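Local coordinates for protein mannosephosphate isomerase, putative (Archaeoglobus fulgidus, PDB 1ZX5) that probably interconverts mannose 6-phosphate and fructose 6-phosphate as a zinc-dependent isomerase of the type 1 family, at residues A[231-237]-A[291-297]. Sequence-based numbering, arbitrary orientation.
Sequences GLEVVDV and GKIVRIY. With ACY (acetic acid), chain E.
Glu-233 OE2 takes two bonds from the guanidinium of Arg-295. The NE bond is the shorter, 2.8 Å from Arg-295 NE to Glu-233 OE2, and comes on the anti side of that oxygen, tilted somewhat out of the carboxylate plane. Arg-295 NH1 meets the same oxygen more bent, from above the carboxylate plane. Both nitrogens approach from one face of the carboxylate, whose plane stands 69° from that of the guanidinium. The bend of Arg-295 at chi3 (69°) turns its NE edge to the acid. Tyr-297 CD2 lies over one guanidinium face. A glutamine in place of Glu-233 would probably weaken this grip and leave the arginine charge without its mate.

The Tyr-297 ring folds over Gly-231, with CA of Gly-231 4.0 Å from the ring centroid in a CH-pi contact. Its CG sits between the backbone N and the carbonyl carbon (chi1 53°), which swings the ring across to the neighbouring strand. The ring and its hydroxyl take up the side on which a CB of residue 231 would lie. That hydroxyl bonds to Glu-226, and a water links it to Leu-232 O.

At the other end Lys-292 NZ makes a salt bridge to Asp-236 OD1 at 3.1 Å, the two side chains running side by side. An acetic acid molecule, probably from the crystallisation liquor, accepts a further bond from NZ.

Leu-232 and Val-294 pack on strands 119-123 and 181-188, Val-234 on the first and Ile-296 on the second. On the same face as Glu-233 and Arg-295, Val-235 CB touches Ile-293 CG2 at 3.9 Å.

Eight backbone bonds join the strands in regular antiparallel register. Strand 291-298 lies between 230-237 and 250-256 in the antiparallel sheet, as expected of the C-terminal cupin beta-sandwich of type 1 phosphomannose isomerases.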
loop_
_atom_site.group_PDB
_atom_site.type_symbol
_atom_site.label_atom_id
_atom_site.label_comp_id
_atom_site.label_asym_id
_atom_site.label_seq_id
_atom_site.Cartn_x
_atom_site.Cartn_y
_atom_site.Cartn_z
ATOM N N GLY A 231 8.453 4.830 2.893
ATOM C CA GLY A 231 8.599 3.701 3.793
ATOM C C GLY A 231 7.442 3.634 4.761
ATOM O O GLY A 231 6.558 4.492 4.760
ATOM N N LEU A 232 7.473 2.609 5.600
ATOM C CA LEU A 232 6.473 2.391 6.628
ATOM C C LEU A 232 7.181 1.758 7.826
ATOM O O LEU A 232 8.153 1.016 7.655
ATOM C CB LEU A 232 5.347 1.482 6.106
ATOM C CG LEU A 232 5.677 0.021 5.754
ATOM C CD1 LEU A 232 5.602 -0.885 6.992
ATOM C CD2 LEU A 232 4.718 -0.492 4.673
ATOM N N GLU A 233 6.704 2.069 9.027
ATOM C CA GLU A 233 7.202 1.432 10.253
ATOM C C GLU A 233 6.052 1.255 11.215
ATOM O O GLU A 233 5.151 2.090 11.268
ATOM C CB GLU A 233 8.306 2.261 10.923
ATOM C CG GLU A 233 7.883 3.700 11.260
ATOM C CD GLU A 233 8.932 4.473 12.036
ATOM O OE1 GLU A 233 10.018 3.915 12.299
ATOM O OE2 GLU A 233 8.658 5.636 12.413
ATOM N N VAL A 234 6.089 0.161 11.967
ATOM C CA VAL A 234 5.118 -0.100 13.008
ATOM C C VAL A 234 5.662 0.472 14.326
ATOM O O VAL A 234 6.751 0.111 14.753
ATOM C CB VAL A 234 4.824 -1.624 13.133
ATOM C CG1 VAL A 234 3.823 -1.908 14.273
ATOM C CG2 VAL A 234 4.301 -2.181 11.795
ATOM N N VAL A 235 4.916 1.387 14.941
ATOM C CA VAL A 235 5.276 1.938 16.245
ATOM C C VAL A 235 4.435 1.248 17.323
ATOM O O VAL A 235 3.203 1.275 17.255
ATOM C CB VAL A 235 5.048 3.473 16.288
ATOM C CG1 VAL A 235 5.584 4.088 17.617
ATOM C CG2 VAL A 235 5.691 4.135 15.068
ATOM N N ASP A 236 5.100 0.594 18.278
ATOM C CA ASP A 236 4.422 -0.013 19.431
ATOM C C ASP A 236 4.181 1.069 20.469
ATOM O O ASP A 236 5.129 1.667 20.968
ATOM C CB ASP A 236 5.276 -1.118 20.088
ATOM C CG ASP A 236 5.456 -2.350 19.196
ATOM O OD1 ASP A 236 4.651 -2.581 18.273
ATOM O OD2 ASP A 236 6.422 -3.104 19.435
ATOM N N VAL A 237 2.923 1.317 20.805
ATOM C CA VAL A 237 2.610 2.363 21.766
ATOM C C VAL A 237 2.003 1.768 23.051
ATOM O O VAL A 237 0.990 1.059 23.007
ATOM C CB VAL A 237 1.648 3.402 21.150
ATOM C CG1 VAL A 237 1.305 4.500 22.163
ATOM C CG2 VAL A 237 2.230 3.981 19.869
ATOM N N GLY A 291 -1.062 -0.387 21.836
ATOM C CA GLY A 291 -1.493 -0.404 20.455
ATOM C C GLY A 291 -0.333 -0.434 19.484
ATOM O O GLY A 291 0.837 -0.307 19.879
ATOM N N LYS A 292 -0.667 -0.618 18.215
ATOM C CA LYS A 292 0.307 -0.597 17.130
ATOM C C LYS A 292 -0.207 0.319 16.058
ATOM O O LYS A 292 -1.319 0.138 15.554
ATOM C CB LYS A 292 0.562 -2.003 16.565
ATOM C CG LYS A 292 1.130 -2.945 17.616
ATOM C CD LYS A 292 1.550 -4.256 17.025
ATOM C CE LYS A 292 1.722 -5.299 18.120
ATOM N NZ LYS A 292 2.964 -5.057 18.884
ATOM N N ILE A 293 0.588 1.331 15.742
ATOM C CA ILE A 293 0.196 2.309 14.743
ATOM C C ILE A 293 1.275 2.280 13.654
ATOM O O ILE A 293 2.463 2.221 13.951
ATOM C CB ILE A 293 -0.036 3.725 15.399
ATOM C CG1 ILE A 293 -0.732 4.696 14.424
ATOM C CG2 ILE A 293 1.272 4.310 16.002
ATOM C CD1 ILE A 293 -1.337 5.927 15.119
ATOM N N VAL A 294 0.847 2.278 12.397
ATOM C CA VAL A 294 1.768 2.249 11.284
ATOM C C VAL A 294 1.996 3.675 10.811
ATOM O O VAL A 294 1.034 4.399 10.520
ATOM C CB VAL A 294 1.218 1.384 10.106
ATOM C CG1 VAL A 294 2.264 1.279 8.974
ATOM C CG2 VAL A 294 0.788 -0.014 10.609
ATOM N N ARG A 295 3.258 4.082 10.733
ATOM C CA ARG A 295 3.599 5.378 10.167
ATOM C C ARG A 295 4.124 5.192 8.740
ATOM O O ARG A 295 5.112 4.499 8.524
ATOM C CB ARG A 295 4.644 6.086 11.028
ATOM C CG ARG A 295 4.860 7.529 10.638
ATOM C CD ARG A 295 5.925 8.214 11.491
ATOM N NE ARG A 295 7.270 7.715 11.229
ATOM C CZ ARG A 295 8.170 8.300 10.443
ATOM N NH1 ARG A 295 9.370 7.740 10.298
ATOM N NH2 ARG A 295 7.898 9.444 9.818
ATOM N N ILE A 296 3.452 5.820 7.782
ATOM C CA ILE A 296 3.840 5.778 6.385
ATOM C C ILE A 296 4.430 7.148 6.062
ATOM O O ILE A 296 3.853 8.170 6.397
ATOM C CB ILE A 296 2.610 5.428 5.469
ATOM C CG1 ILE A 296 1.972 4.109 5.923
ATOM C CG2 ILE A 296 3.005 5.395 3.977
ATOM C CD1 ILE A 296 0.521 3.882 5.432
ATOM N N TYR A 297 5.597 7.176 5.443
ATOM C CA TYR A 297 6.295 8.439 5.246
ATOM C C TYR A 297 6.947 8.485 3.872
ATOM O O TYR A 297 7.259 7.450 3.280
ATOM C CB TYR A 297 7.354 8.660 6.353
ATOM C CG TYR A 297 8.301 7.499 6.500
ATOM C CD1 TYR A 297 9.484 7.443 5.752
ATOM C CD2 TYR A 297 8.008 6.436 7.363
ATOM C CE1 TYR A 297 10.354 6.380 5.858
ATOM C CE2 TYR A 297 8.882 5.358 7.488
ATOM C CZ TYR A 297 10.051 5.334 6.726
ATOM O OH TYR A 297 10.935 4.274 6.830
HETATM C C ACY E . 5.578 -5.171 15.861
HETATM O O ACY E . 4.767 -5.909 16.460
HETATM O OXT ACY E . 5.868 -4.007 16.222
HETATM C CH3 ACY E . 6.252 -5.724 14.652
HETATM O O HOH W 1 10.659 1.995 7.751
#